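Local structure of UDP-N-acetylglucosamine 2-epimerase (Methanocaldococcus jannaschii, 4NES) at residues R125-E130 with R306-R311; L203-R208 with G289-E294; V113-A118 with I131-T136. The protein probably catalyses the reversible epimerisation at C-2 of UDP-N-acetylglucosamine to UDP-N-acetylmannosamine, acting as a homodimer. One frame throughout, in Å; residues are numbered along the deposited sequence.

Contact 1: R125-E130 with R306-R311. With UD1 (uridine-diphosphate-N-acetylglucosamine), chain B.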
loop_
_atom_site.group_PDB
_atom_site.type_symbol
_atom_site.label_atom_id
_atom_site.label_comp_id
_atom_site.label_asym_id
_atom_site.label_seq_id
_atom_site.Cartn_x
_atom_site.Cartn_y
_atom_site.Cartn_z
ATOM N N ARG A 125 7.555 -1.872 -11.585
ATOM C CA ARG A 125 6.491 -1.636 -10.597
ATOM C C ARG A 125 5.096 -1.964 -11.149
ATOM O O ARG A 125 4.074 -1.645 -10.537
ATOM C CB ARG A 125 6.566 -0.219 -9.992
ATOM C CG ARG A 125 6.043 -0.130 -8.548
ATOM C CD ARG A 125 6.217 1.258 -7.901
ATOM N NE ARG A 125 7.565 1.464 -7.364
ATOM C CZ ARG A 125 7.942 2.523 -6.650
ATOM N NH1 ARG A 125 7.070 3.491 -6.370
ATOM N NH2 ARG A 125 9.195 2.610 -6.211
ATOM N N ASN A 126 5.076 -2.629 -12.299
ATOM C CA ASN A 126 3.870 -3.254 -12.817
ATOM C C ASN A 126 3.697 -4.718 -12.331
ATOM O O ASN A 126 2.585 -5.249 -12.392
ATOM C CB ASN A 126 3.846 -3.159 -14.354
ATOM C CG ASN A 126 3.866 -1.712 -14.862
ATOM O OD1 ASN A 126 3.175 -0.841 -14.333
ATOM N ND2 ASN A 126 4.661 -1.458 -15.897
HETATM N N MSE A 127 4.789 -5.349 -11.861
HETATM C CA MSE A 127 4.811 -6.708 -11.245
HETATM C C MSE A 127 4.063 -6.706 -9.896
HETATM O O MSE A 127 4.260 -5.792 -9.121
HETATM C CB MSE A 127 6.267 -7.155 -10.928
HETATM C CG MSE A 127 7.204 -7.635 -12.080
HETATM SE SE MSE A 127 8.930 -8.488 -11.492
HETATM C CE MSE A 127 8.121 -9.955 -10.463
ATOM N N PRO A 128 3.254 -7.749 -9.579
ATOM C CA PRO A 128 2.600 -7.652 -8.266
ATOM C C PRO A 128 3.590 -7.712 -7.100
ATOM O O PRO A 128 3.361 -7.072 -6.066
ATOM C CB PRO A 128 1.649 -8.859 -8.238
ATOM C CG PRO A 128 2.157 -9.792 -9.301
ATOM C CD PRO A 128 2.823 -8.941 -10.335
ATOM N N GLU A 129 4.684 -8.444 -7.264
ATOM C CA GLU A 129 5.686 -8.521 -6.205
ATOM C C GLU A 129 6.332 -7.176 -5.944
ATOM O O GLU A 129 6.592 -6.834 -4.791
ATOM C CB GLU A 129 6.771 -9.547 -6.546
ATOM C CG GLU A 129 6.313 -10.995 -6.460
ATOM C CD GLU A 129 5.545 -11.466 -7.689
ATOM O OE1 GLU A 129 5.392 -10.711 -8.681
ATOM O OE2 GLU A 129 5.073 -12.623 -7.652
ATOM N N GLU A 130 6.593 -6.411 -7.006
ATOM C CA GLU A 130 7.218 -5.104 -6.850
ATOM C C GLU A 130 6.260 -4.169 -6.118
ATOM O O GLU A 130 6.672 -3.439 -5.216
ATOM C CB GLU A 130 7.644 -4.537 -8.219
ATOM C CG GLU A 130 8.409 -3.200 -8.183
ATOM C CD GLU A 130 9.900 -3.322 -7.884
ATOM O OE1 GLU A 130 10.368 -4.398 -7.473
ATOM O OE2 GLU A 130 10.630 -2.321 -8.058
ATOM N N ARG A 306 13.886 -13.655 -17.175
ATOM C CA ARG A 306 13.158 -12.417 -16.893
ATOM C C ARG A 306 13.887 -11.267 -17.567
ATOM O O ARG A 306 15.059 -11.400 -17.928
ATOM C CB ARG A 306 13.085 -12.156 -15.380
ATOM C CG ARG A 306 12.299 -13.188 -14.587
ATOM C CD ARG A 306 12.415 -12.956 -13.074
ATOM N NE ARG A 306 12.058 -11.588 -12.717
ATOM C CZ ARG A 306 12.294 -11.023 -11.535
ATOM N NH1 ARG A 306 12.863 -11.722 -10.564
ATOM N NH2 ARG A 306 11.954 -9.760 -11.321
ATOM N N ASP A 307 13.195 -10.141 -17.736
ATOM C CA ASP A 307 13.789 -8.964 -18.367
ATOM C C ASP A 307 14.540 -8.118 -17.354
ATOM O O ASP A 307 15.316 -7.228 -17.716
ATOM C CB ASP A 307 12.704 -8.110 -19.031
ATOM C CG ASP A 307 12.035 -8.813 -20.187
ATOM O OD1 ASP A 307 12.738 -9.536 -20.923
ATOM O OD2 ASP A 307 10.811 -8.637 -20.362
ATOM N N ASN A 308 14.305 -8.398 -16.080
ATOM C CA ASN A 308 14.964 -7.681 -15.001
ATOM C C ASN A 308 14.949 -8.548 -13.762
ATOM O O ASN A 308 14.293 -9.589 -13.733
ATOM C CB ASN A 308 14.265 -6.355 -14.718
ATOM C CG ASN A 308 12.780 -6.513 -14.591
ATOM O OD1 ASN A 308 12.300 -7.234 -13.718
ATOM N ND2 ASN A 308 12.031 -5.852 -15.469
ATOM N N THR A 309 15.688 -8.130 -12.746
ATOM C CA THR A 309 15.697 -8.859 -11.492
ATOM C C THR A 309 15.775 -7.875 -10.336
ATOM O O THR A 309 16.265 -6.756 -10.491
ATOM C CB THR A 309 16.872 -9.872 -11.417
ATOM O OG1 THR A 309 16.840 -10.532 -10.146
ATOM C CG2 THR A 309 18.223 -9.163 -11.564
ATOM N N GLU A 310 15.277 -8.284 -9.178
ATOM C CA GLU A 310 15.380 -7.449 -7.991
ATOM C C GLU A 310 16.554 -7.887 -7.131
ATOM O O GLU A 310 16.760 -7.359 -6.044
ATOM C CB GLU A 310 14.067 -7.393 -7.188
ATOM C CG GLU A 310 13.495 -8.725 -6.749
ATOM C CD GLU A 310 12.987 -9.527 -7.919
ATOM O OE1 GLU A 310 12.029 -9.079 -8.585
ATOM O OE2 GLU A 310 13.573 -10.591 -8.181
ATOM N N ARG A 311 17.337 -8.839 -7.630
ATOM C CA ARG A 311 18.634 -9.116 -7.012
ATOM C C ARG A 311 19.746 -8.944 -8.042
ATOM O O ARG A 311 20.382 -9.913 -8.472
ATOM C CB ARG A 311 18.690 -10.461 -6.236
ATOM C CG ARG A 311 18.030 -11.666 -6.889
ATOM C CD ARG A 311 16.527 -11.714 -6.627
ATOM N NE ARG A 311 16.173 -11.996 -5.233
ATOM C CZ ARG A 311 14.924 -12.042 -4.781
ATOM N NH1 ARG A 311 13.910 -11.787 -5.593
ATOM N NH2 ARG A 311 14.690 -12.314 -3.504
HETATM C "C1'" UD1 B . 2.890 -16.682 -4.961
HETATM C "C2'" UD1 B . 3.466 -15.302 -4.867
HETATM C "C3'" UD1 B . 4.774 -15.227 -5.494
HETATM C "C4'" UD1 B . 5.715 -16.240 -5.000
HETATM C "C5'" UD1 B . 5.086 -17.610 -5.036
HETATM C "C6'" UD1 B . 5.918 -18.636 -4.364
HETATM C "C7'" UD1 B . 1.687 -13.453 -4.849
HETATM C "C8'" UD1 B . 0.844 -12.525 -5.672
HETATM N "N2'" UD1 B . 2.574 -14.341 -5.566
HETATM O "O1'" UD1 B . 2.700 -17.000 -6.293
HETATM O "O3'" UD1 B . 5.326 -13.914 -5.289
HETATM O "O4'" UD1 B . 6.904 -16.248 -5.774
HETATM O "O5'" UD1 B . 3.834 -17.611 -4.357
HETATM O "O6'" UD1 B . 5.816 -19.903 -4.899
HETATM O "O7'" UD1 B . 1.614 -13.453 -3.618
HETATM N N1 UD1 B . -1.651 -23.330 -6.147
HETATM C C2 UD1 B . -1.845 -24.588 -5.746
HETATM N N3 UD1 B . -1.504 -24.965 -4.515
HETATM C C4 UD1 B . -0.973 -24.094 -3.646
HETATM C C5 UD1 B . -0.755 -22.779 -4.031
HETATM C C6 UD1 B . -1.105 -22.408 -5.319
HETATM O O2 UD1 B . -2.326 -25.410 -6.501
HETATM O O4 UD1 B . -0.633 -24.501 -2.389
HETATM C C1B UD1 B . -2.008 -22.897 -7.518
HETATM C C2B UD1 B . -3.417 -22.493 -7.689
HETATM O "O2'" UD1 B . -3.861 -22.866 -8.970
HETATM C C3B UD1 B . -3.365 -21.053 -7.584
HETATM C C4B UD1 B . -2.081 -20.740 -8.262
HETATM O O4B UD1 B . -1.197 -21.794 -7.931
HETATM O O3B UD1 B . -4.459 -20.381 -8.157
HETATM C C5B UD1 B . -1.493 -19.449 -7.818
HETATM O O5B UD1 B . -1.360 -19.298 -6.427
HETATM P PA UD1 B . -1.004 -17.915 -5.819
HETATM O O1A UD1 B . -2.077 -16.938 -6.188
HETATM O O2A UD1 B . -0.856 -18.069 -4.341
HETATM O O3A UD1 B . 0.307 -17.393 -6.495
HETATM P PB UD1 B . 1.698 -18.131 -6.745
HETATM O O1B UD1 B . 1.860 -18.302 -8.220
HETATM O O2B UD1 B . 1.818 -19.370 -5.899
HETATM O O HOH W 1 10.116 -7.135 -7.789
#

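Contact 2: L203-R208 with G289-E294. With UDP (uridine-5'-diphosphate), chain C; UD1 (uridine-diphosphate-N-acetylglucosamine), chain B.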
loop_
_atom_site.group_PDB
_atom_site.type_symbol
_atom_site.label_atom_id
_atom_site.label_comp_id
_atom_site.label_asym_id
_atom_site.label_seq_id
_atom_site.Cartn_x
_atom_site.Cartn_y
_atom_site.Cartn_z
ATOM N N LEU A 203 18.810 -27.511 -14.208
ATOM C CA LEU A 203 17.636 -27.464 -13.347
ATOM C C LEU A 203 16.768 -26.264 -13.713
ATOM O O LEU A 203 17.268 -25.141 -13.822
ATOM C CB LEU A 203 18.082 -27.354 -11.888
ATOM C CG LEU A 203 16.994 -27.350 -10.811
ATOM C CD1 LEU A 203 16.227 -28.671 -10.755
ATOM C CD2 LEU A 203 17.608 -27.031 -9.466
ATOM N N LEU A 204 15.470 -26.494 -13.896
ATOM C CA LEU A 204 14.550 -25.439 -14.301
ATOM C C LEU A 204 13.396 -25.256 -13.318
ATOM O O LEU A 204 12.778 -26.235 -12.901
ATOM C CB LEU A 204 13.983 -25.770 -15.686
ATOM C CG LEU A 204 12.861 -24.894 -16.251
ATOM C CD1 LEU A 204 13.341 -23.486 -16.558
ATOM C CD2 LEU A 204 12.270 -25.557 -17.504
ATOM N N THR A 205 13.111 -24.006 -12.953
ATOM C CA THR A 205 11.831 -23.659 -12.330
ATOM C C THR A 205 11.284 -22.419 -13.016
ATOM O O THR A 205 12.049 -21.571 -13.451
ATOM C CB THR A 205 11.903 -23.418 -10.789
ATOM O OG1 THR A 205 12.495 -22.140 -10.507
ATOM C CG2 THR A 205 12.644 -24.546 -10.062
ATOM N N LEU A 206 9.963 -22.316 -13.118
ATOM C CA LEU A 206 9.339 -21.197 -13.805
ATOM C C LEU A 206 7.956 -20.983 -13.231
ATOM O O LEU A 206 7.119 -21.886 -13.313
ATOM C CB LEU A 206 9.213 -21.502 -15.307
ATOM C CG LEU A 206 8.819 -20.315 -16.192
ATOM C CD1 LEU A 206 10.040 -19.447 -16.450
ATOM C CD2 LEU A 206 8.207 -20.782 -17.504
ATOM N N HIS A 207 7.688 -19.798 -12.683
ATOM C CA HIS A 207 6.353 -19.520 -12.142
ATOM C C HIS A 207 5.925 -18.051 -12.056
ATOM O O HIS A 207 4.838 -17.774 -11.552
ATOM C CB HIS A 207 6.161 -20.183 -10.764
ATOM C CG HIS A 207 6.828 -19.460 -9.631
ATOM N ND1 HIS A 207 8.141 -19.664 -9.278
ATOM C CD2 HIS A 207 6.342 -18.534 -8.758
ATOM C CE1 HIS A 207 8.443 -18.899 -8.244
ATOM N NE2 HIS A 207 7.372 -18.203 -7.911
ATOM N N ARG A 208 6.752 -17.111 -12.505
ATOM C CA ARG A 208 6.350 -15.694 -12.443
ATOM C C ARG A 208 5.050 -15.516 -13.206
ATOM O O ARG A 208 4.896 -16.057 -14.304
ATOM C CB ARG A 208 7.405 -14.776 -13.066
ATOM C CG ARG A 208 8.732 -14.684 -12.316
ATOM C CD ARG A 208 8.773 -13.569 -11.276
ATOM N NE ARG A 208 7.870 -13.771 -10.147
ATOM C CZ ARG A 208 8.115 -14.566 -9.115
ATOM N NH1 ARG A 208 9.231 -15.292 -9.065
ATOM N NH2 ARG A 208 7.223 -14.653 -8.134
ATOM N N GLY A 289 12.879 -15.834 -7.427
ATOM C CA GLY A 289 13.765 -14.942 -6.694
ATOM C C GLY A 289 14.739 -15.699 -5.815
ATOM O O GLY A 289 15.953 -15.473 -5.857
ATOM N N GLY A 290 14.212 -16.602 -4.999
ATOM C CA GLY A 290 15.048 -17.376 -4.104
ATOM C C GLY A 290 16.057 -18.256 -4.823
ATOM O O GLY A 290 17.182 -18.406 -4.348
ATOM N N VAL A 291 15.675 -18.830 -5.961
ATOM C CA VAL A 291 16.597 -19.712 -6.674
ATOM C C VAL A 291 17.781 -18.917 -7.238
ATOM O O VAL A 291 18.902 -19.414 -7.247
ATOM C CB VAL A 291 15.885 -20.538 -7.750
ATOM C CG1 VAL A 291 16.874 -21.351 -8.566
ATOM C CG2 VAL A 291 14.857 -21.458 -7.106
ATOM N N GLN A 292 17.554 -17.680 -7.676
ATOM C CA GLN A 292 18.664 -16.832 -8.126
ATOM C C GLN A 292 19.687 -16.664 -7.007
ATOM O O GLN A 292 20.898 -16.728 -7.239
ATOM C CB GLN A 292 18.164 -15.445 -8.537
ATOM C CG GLN A 292 17.402 -15.399 -9.844
ATOM C CD GLN A 292 16.875 -14.008 -10.094
ATOM O OE1 GLN A 292 17.637 -13.091 -10.388
ATOM N NE2 GLN A 292 15.562 -13.836 -9.959
ATOM N N GLU A 293 19.202 -16.441 -5.793
ATOM C CA GLU A 293 20.079 -16.288 -4.640
ATOM C C GLU A 293 20.816 -17.577 -4.302
ATOM O O GLU A 293 22.028 -17.565 -4.095
ATOM C CB GLU A 293 19.273 -15.793 -3.437
ATOM C CG GLU A 293 18.802 -14.355 -3.624
ATOM C CD GLU A 293 17.597 -13.989 -2.779
ATOM O OE1 GLU A 293 16.965 -14.894 -2.200
ATOM O OE2 GLU A 293 17.276 -12.782 -2.717
ATOM N N GLU A 294 20.086 -18.687 -4.252
ATOM C CA GLU A 294 20.698 -19.974 -3.947
ATOM C C GLU A 294 21.730 -20.401 -4.979
ATOM O O GLU A 294 22.777 -20.929 -4.618
ATOM C CB GLU A 294 19.621 -21.042 -3.758
ATOM C CG GLU A 294 18.815 -20.756 -2.503
ATOM C CD GLU A 294 17.529 -21.528 -2.410
ATOM O OE1 GLU A 294 17.051 -22.064 -3.437
ATOM O OE2 GLU A 294 16.972 -21.578 -1.298
HETATM N N1 UDP C . 12.173 -24.691 -3.626
HETATM C C2 UDP C . 11.956 -25.896 -3.047
HETATM N N3 UDP C . 11.483 -26.920 -3.790
HETATM C C4 UDP C . 11.209 -26.794 -5.106
HETATM C C5 UDP C . 11.418 -25.562 -5.739
HETATM C C6 UDP C . 11.901 -24.511 -4.951
HETATM O O2 UDP C . 12.190 -26.063 -1.848
HETATM O O4 UDP C . 10.715 -27.881 -5.823
HETATM C "C1'" UDP C . 12.642 -23.522 -2.860
HETATM C "C2'" UDP C . 13.877 -22.901 -3.253
HETATM O "O2'" UDP C . 14.978 -23.631 -2.762
HETATM C "C3'" UDP C . 13.752 -21.539 -2.717
HETATM C "C4'" UDP C . 12.318 -21.289 -2.716
HETATM O "O4'" UDP C . 11.682 -22.490 -3.077
HETATM O "O3'" UDP C . 14.249 -21.390 -1.415
HETATM C "C5'" UDP C . 11.887 -20.260 -3.705
HETATM O "O5'" UDP C . 10.486 -20.140 -3.763
HETATM P PA UDP C . 9.717 -19.755 -5.094
HETATM O O1A UDP C . 8.418 -20.533 -5.121
HETATM O O2A UDP C . 10.600 -20.057 -6.286
HETATM O O3A UDP C . 9.328 -18.229 -5.015
HETATM P PB UDP C . 10.117 -16.882 -5.163
HETATM O O1B UDP C . 11.478 -17.000 -4.494
HETATM O O2B UDP C . 10.228 -16.544 -6.628
HETATM O O3B UDP C . 9.217 -15.908 -4.456
HETATM C "C1'" UD1 B . 2.890 -16.682 -4.961
HETATM C "C2'" UD1 B . 3.466 -15.302 -4.867
HETATM C "C3'" UD1 B . 4.774 -15.227 -5.494
HETATM C "C4'" UD1 B . 5.715 -16.240 -5.000
HETATM C "C5'" UD1 B . 5.086 -17.610 -5.036
HETATM C "C6'" UD1 B . 5.918 -18.636 -4.364
HETATM C "C7'" UD1 B . 1.687 -13.453 -4.849
HETATM C "C8'" UD1 B . 0.844 -12.525 -5.672
HETATM N "N2'" UD1 B . 2.574 -14.341 -5.566
HETATM O "O1'" UD1 B . 2.700 -17.000 -6.293
HETATM O "O3'" UD1 B . 5.326 -13.914 -5.289
HETATM O "O4'" UD1 B . 6.904 -16.248 -5.774
HETATM O "O5'" UD1 B . 3.834 -17.611 -4.357
HETATM O "O6'" UD1 B . 5.816 -19.903 -4.899
HETATM O "O7'" UD1 B . 1.614 -13.453 -3.618
HETATM N N1 UD1 B . -1.651 -23.330 -6.147
HETATM C C2 UD1 B . -1.845 -24.588 -5.746
HETATM N N3 UD1 B . -1.504 -24.965 -4.515
HETATM C C4 UD1 B . -0.973 -24.094 -3.646
HETATM C C5 UD1 B . -0.755 -22.779 -4.031
HETATM C C6 UD1 B . -1.105 -22.408 -5.319
HETATM O O2 UD1 B . -2.326 -25.410 -6.501
HETATM O O4 UD1 B . -0.633 -24.501 -2.389
HETATM C C1B UD1 B . -2.008 -22.897 -7.518
HETATM C C2B UD1 B . -3.417 -22.493 -7.689
HETATM O "O2'" UD1 B . -3.861 -22.866 -8.970
HETATM C C3B UD1 B . -3.365 -21.053 -7.584
HETATM C C4B UD1 B . -2.081 -20.740 -8.262
HETATM O O4B UD1 B . -1.197 -21.794 -7.931
HETATM O O3B UD1 B . -4.459 -20.381 -8.157
HETATM C C5B UD1 B . -1.493 -19.449 -7.818
HETATM O O5B UD1 B . -1.360 -19.298 -6.427
HETATM P PA UD1 B . -1.004 -17.915 -5.819
HETATM O O1A UD1 B . -2.077 -16.938 -6.188
HETATM O O2A UD1 B . -0.856 -18.069 -4.341
HETATM O O3A UD1 B . 0.307 -17.393 -6.495
HETATM P PB UD1 B . 1.698 -18.131 -6.745
HETATM O O1B UD1 B . 1.860 -18.302 -8.220
HETATM O O2B UD1 B . 1.818 -19.370 -5.899
#

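Contact 3: V113-A118 with I131-T136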
loop_
_atom_site.group_PDB
_atom_site.type_symbol
_atom_site.label_atom_id
_atom_site.label_comp_id
_atom_site.label_asym_id
_atom_site.label_seq_id
_atom_site.Cartn_x
_atom_site.Cartn_y
_atom_site.Cartn_z
ATOM N N VAL A 113 5.720 -2.793 12.096
ATOM C CA VAL A 113 5.968 -3.818 11.092
ATOM C C VAL A 113 7.465 -3.971 10.839
ATOM O O VAL A 113 8.171 -2.982 10.584
ATOM C CB VAL A 113 5.269 -3.457 9.770
ATOM C CG1 VAL A 113 5.639 -4.446 8.670
ATOM C CG2 VAL A 113 3.756 -3.403 9.979
ATOM N N ALA A 114 7.947 -5.207 10.923
ATOM C CA ALA A 114 9.327 -5.515 10.573
ATOM C C ALA A 114 9.337 -6.287 9.265
ATOM O O ALA A 114 8.766 -7.371 9.175
ATOM C CB ALA A 114 9.978 -6.336 11.672
ATOM N N HIS A 115 9.969 -5.715 8.248
ATOM C CA HIS A 115 9.994 -6.304 6.920
ATOM C C HIS A 115 11.346 -6.937 6.645
ATOM O O HIS A 115 12.362 -6.243 6.519
ATOM C CB HIS A 115 9.689 -5.248 5.856
ATOM C CG HIS A 115 9.488 -5.818 4.494
ATOM N ND1 HIS A 115 9.647 -5.064 3.345
ATOM C CD2 HIS A 115 9.113 -7.052 4.078
ATOM C CE1 HIS A 115 9.396 -5.813 2.291
ATOM N NE2 HIS A 115 9.072 -7.031 2.708
ATOM N N VAL A 116 11.337 -8.261 6.539
ATOM C CA VAL A 116 12.533 -9.031 6.237
ATOM C C VAL A 116 12.670 -9.104 4.721
ATOM O O VAL A 116 11.704 -9.429 4.029
ATOM C CB VAL A 116 12.422 -10.437 6.845
ATOM C CG1 VAL A 116 13.658 -11.286 6.520
ATOM C CG2 VAL A 116 12.216 -10.350 8.354
ATOM N N GLU A 117 13.855 -8.768 4.219
ATOM C CA GLU A 117 14.150 -8.678 2.782
ATOM C C GLU A 117 13.504 -7.421 2.189
ATOM O O GLU A 117 12.731 -7.472 1.226
ATOM C CB GLU A 117 13.777 -9.958 2.022
ATOM C CG GLU A 117 14.474 -10.103 0.680
ATOM C CD GLU A 117 13.973 -11.304 -0.095
ATOM O OE1 GLU A 117 12.851 -11.251 -0.655
ATOM O OE2 GLU A 117 14.708 -12.307 -0.133
ATOM N N ALA A 118 13.854 -6.287 2.784
ATOM C CA ALA A 118 13.343 -4.983 2.415
ATOM C C ALA A 118 14.236 -4.325 1.365
ATOM O O ALA A 118 15.436 -4.521 1.354
ATOM C CB ALA A 118 13.274 -4.115 3.666
ATOM N N ILE A 131 4.979 -4.211 -6.481
ATOM C CA ILE A 131 3.963 -3.421 -5.779
ATOM C C ILE A 131 3.946 -3.785 -4.305
ATOM O O ILE A 131 4.023 -2.912 -3.443
ATOM C CB ILE A 131 2.560 -3.615 -6.384
ATOM C CG1 ILE A 131 2.484 -2.951 -7.765
ATOM C CG2 ILE A 131 1.496 -3.025 -5.474
ATOM C CD1 ILE A 131 1.311 -3.419 -8.612
ATOM N N ASN A 132 3.891 -5.083 -4.013
ATOM C CA ASN A 132 3.811 -5.542 -2.633
ATOM C C ASN A 132 5.003 -5.076 -1.815
ATOM O O ASN A 132 4.863 -4.617 -0.680
ATOM C CB ASN A 132 3.719 -7.065 -2.571
ATOM C CG ASN A 132 2.377 -7.589 -3.036
ATOM O OD1 ASN A 132 1.387 -6.852 -3.061
ATOM N ND2 ASN A 132 2.334 -8.872 -3.416
ATOM N N ARG A 133 6.188 -5.201 -2.391
ATOM C CA ARG A 133 7.391 -4.875 -1.646
ATOM C C ARG A 133 7.539 -3.372 -1.430
ATOM O O ARG A 133 7.909 -2.947 -0.342
ATOM C CB ARG A 133 8.625 -5.439 -2.343
ATOM C CG ARG A 133 9.834 -5.603 -1.434
ATOM C CD ARG A 133 11.071 -6.077 -2.205
ATOM N NE ARG A 133 10.783 -7.205 -3.091
ATOM C CZ ARG A 133 10.574 -7.086 -4.402
ATOM N NH1 ARG A 133 10.643 -5.893 -4.978
ATOM N NH2 ARG A 133 10.305 -8.153 -5.149
ATOM N N VAL A 134 7.260 -2.580 -2.459
ATOM C CA VAL A 134 7.342 -1.126 -2.340
ATOM C C VAL A 134 6.360 -0.623 -1.280
ATOM O O VAL A 134 6.742 0.131 -0.381
ATOM C CB VAL A 134 7.084 -0.419 -3.685
ATOM C CG1 VAL A 134 6.936 1.095 -3.484
ATOM C CG2 VAL A 134 8.200 -0.702 -4.678
ATOM N N LEU A 135 5.113 -1.068 -1.357
ATOM C CA LEU A 135 4.109 -0.615 -0.400
ATOM C C LEU A 135 4.470 -1.026 1.022
ATOM O O LEU A 135 4.411 -0.223 1.956
ATOM C CB LEU A 135 2.729 -1.151 -0.778
ATOM C CG LEU A 135 2.188 -0.631 -2.111
ATOM C CD1 LEU A 135 0.761 -1.104 -2.303
ATOM C CD2 LEU A 135 2.256 0.882 -2.193
ATOM N N THR A 136 4.892 -2.279 1.181
ATOM C CA THR A 136 5.269 -2.776 2.495
ATOM C C THR A 136 6.434 -1.976 3.070
ATOM O O THR A 136 6.420 -1.619 4.258
ATOM C CB THR A 136 5.631 -4.264 2.432
ATOM O OG1 THR A 136 4.470 -5.016 2.057
ATOM C CG2 THR A 136 6.108 -4.753 3.783
HETATM O O HOH W 2 11.402 -9.018 -1.121
#

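Contact 1: R125-E130 with R306-R311
Met127, present as selenomethionine, brings its selenium to 3.3 Å from NH2 of Arg306, and this is the closest approach between 125-130 and 306-311. The two side chains cross at about a right angle, and SE lies oblique to the guanidinium plane. Met127 CG stands anti to the carbonyl carbon (chi1 -76°); the chain runs straight on to SE and folds only at chi3, which brings the methyl CE to within 3.9 Å of the same nitrogen. Asn308 OD1 and Glu310 OE1 are looser neighbours of SE.

Arg306 is held chiefly by polar bonds within its own segment. A bend at chi3 (53°) turns its guanidinium end-on to Glu310, which it grips with two nitrogens: NH1 reaches OE2 at 2.7 Å in a nearly straight bond (172°), while NH2 reaches OE1 at 2.8 Å. OE2 offers NH1 its syn lone pair and takes a second donor, Arg311 NH1 at 2.9 Å, from above the carboxylate plane. Pinned by two arginines, the carboxylate has little freedom to turn. The O of Asn308 and CA of Thr309 lie over one face of the Arg306 guanidinium, toward its rim, and Thr309 OG1 closes an ST turn with Arg311 N.

No direct hydrogen bond joins the segments. One water does so, donating to Glu130 OE1 and to Glu310 OE1, both at 2.8 Å, which probably eases the proximity of two carboxylates. Glu130 is also paired with Arg133.

Met127 is the N-cap residue of helix 128-138, whose first turn carries Glu129. Glu129 accepts from UD1 O3' through OE2 at 2.7 Å, and OE2 is salt-bridged to Arg208 as well. The contact thus joins the two domains across the substrate cleft characteristic of the GT-B fold.

Contact 2: L203-R208 with G289-E294
O2B of UDP is gripped by Arg208 NH1 and by the backbone N of Gly289, each at 2.9 Å, so the phosphate joins two groups that lie 4.0 Å apart (NH1 to N). Gly290 N adds a bond to O1B at 2.8 Å; the first turn of helix 289-298 therefore meets the beta-phosphate with two N-H groups, where the helix dipole would favour an anion.

Arg208 bends at chi2 (-90°) and chi3 (67°), which swings the guanidinium between the two ligands, its NH2 reaching O4' of UD1 at 2.9 Å. The same oxygen receives NE2 of His207, probably the active-site residue, also at 2.9 Å but straighter (171°), in the plane of the ring at its edge. An alanine in place of His207 takes away the NE2 donor, and O4', left to Arg208 NH2 of the two, would probably be less firmly fixed.

Further along the helix, Glu294 accepts both ribose hydroxyls of UDP, O2' at OE1 and O3' at OE2.

Between strand and helix, Val291 CG2 packs loosely at 4.2 Å from Thr205 OG1, which is hydrogen-bonded to Thr286. Strand 201-205 lies beside strand 283-286 in the six-stranded parallel sheet, with helix 289-298 following the latter and Phe274 of helix 271-280 touching Thr205.

Contact 3: V113-A118 with I131-T136
Thr136 and His115 make a CH-pi contact between helix 128-138 and strand 112-116. The methyl CG2 sits 3.5 Å from the centroid of the His115 ring and only 9° off its normal, almost squarely over one face. Two torsions produce this: His115 CG is anti to the backbone N (chi1 -171°), carrying the ring off the strand, and Thr136 CG2 is likewise anti to its N. The Thr136 hydroxyl is left beside the backbone N and turns back into the helix.

The remaining nonpolar touch to the ring comes at its edge, where Arg133 CG lies in the ring plane, 3.8 Å from His115 CE1. The Arg133 guanidinium plane is only 11° from that of the ring, although the two side chains cross at about a right angle.

Among the hydrogen bonds, Asn132 O accepts Thr136 OG1 at 2.8 Å and Thr136 N at 3.0 Å from opposite faces of its plane, fixing the hydroxyl and hence the methyl. A water makes the polar link across the contact: it accepts from Arg133 NE at 2.7 Å and donates to Glu117 OE1 at 2.7 Å and to Glu117 O at 3.1 Å.

Charged ends find further partners nearby. Arg133 is salt-bridged to Asp95 and Glu117 to Lys15, while His115 ND1 bonds to Asp137 and NE2 to Gly94 O. With a carboxylate at one nitrogen and a carbonyl at the other, the ring would probably favour the protonated form. These two bonds set the ring's rotation; the Thr136 methyl packs against the face they present, and one water and outside partners satisfy the other buried polar atoms.

The segments come along the chain as 113-118, 125-130, 131-136, 203-208, 289-294 and 306-311, so contacts 1 and 3 interleave and contact 2 is nested within contact 1. Contact 3 belongs to the beta-alpha-beta unit of the seven-stranded parallel sheet and shares helix 128-138 with contact 1; contact 2 belongs to the six-stranded sheet. Contact 1 spans the two, its centre about 13 Å from that of contact 2 and about 14 Å from that of contact 3, which are themselves about 20 Å apart. Arg311 joins contact 1 to Glu293 of contact 2. The conformational change that UDP-GlcNAc induces would probably involve contact 1, which lies between the domains.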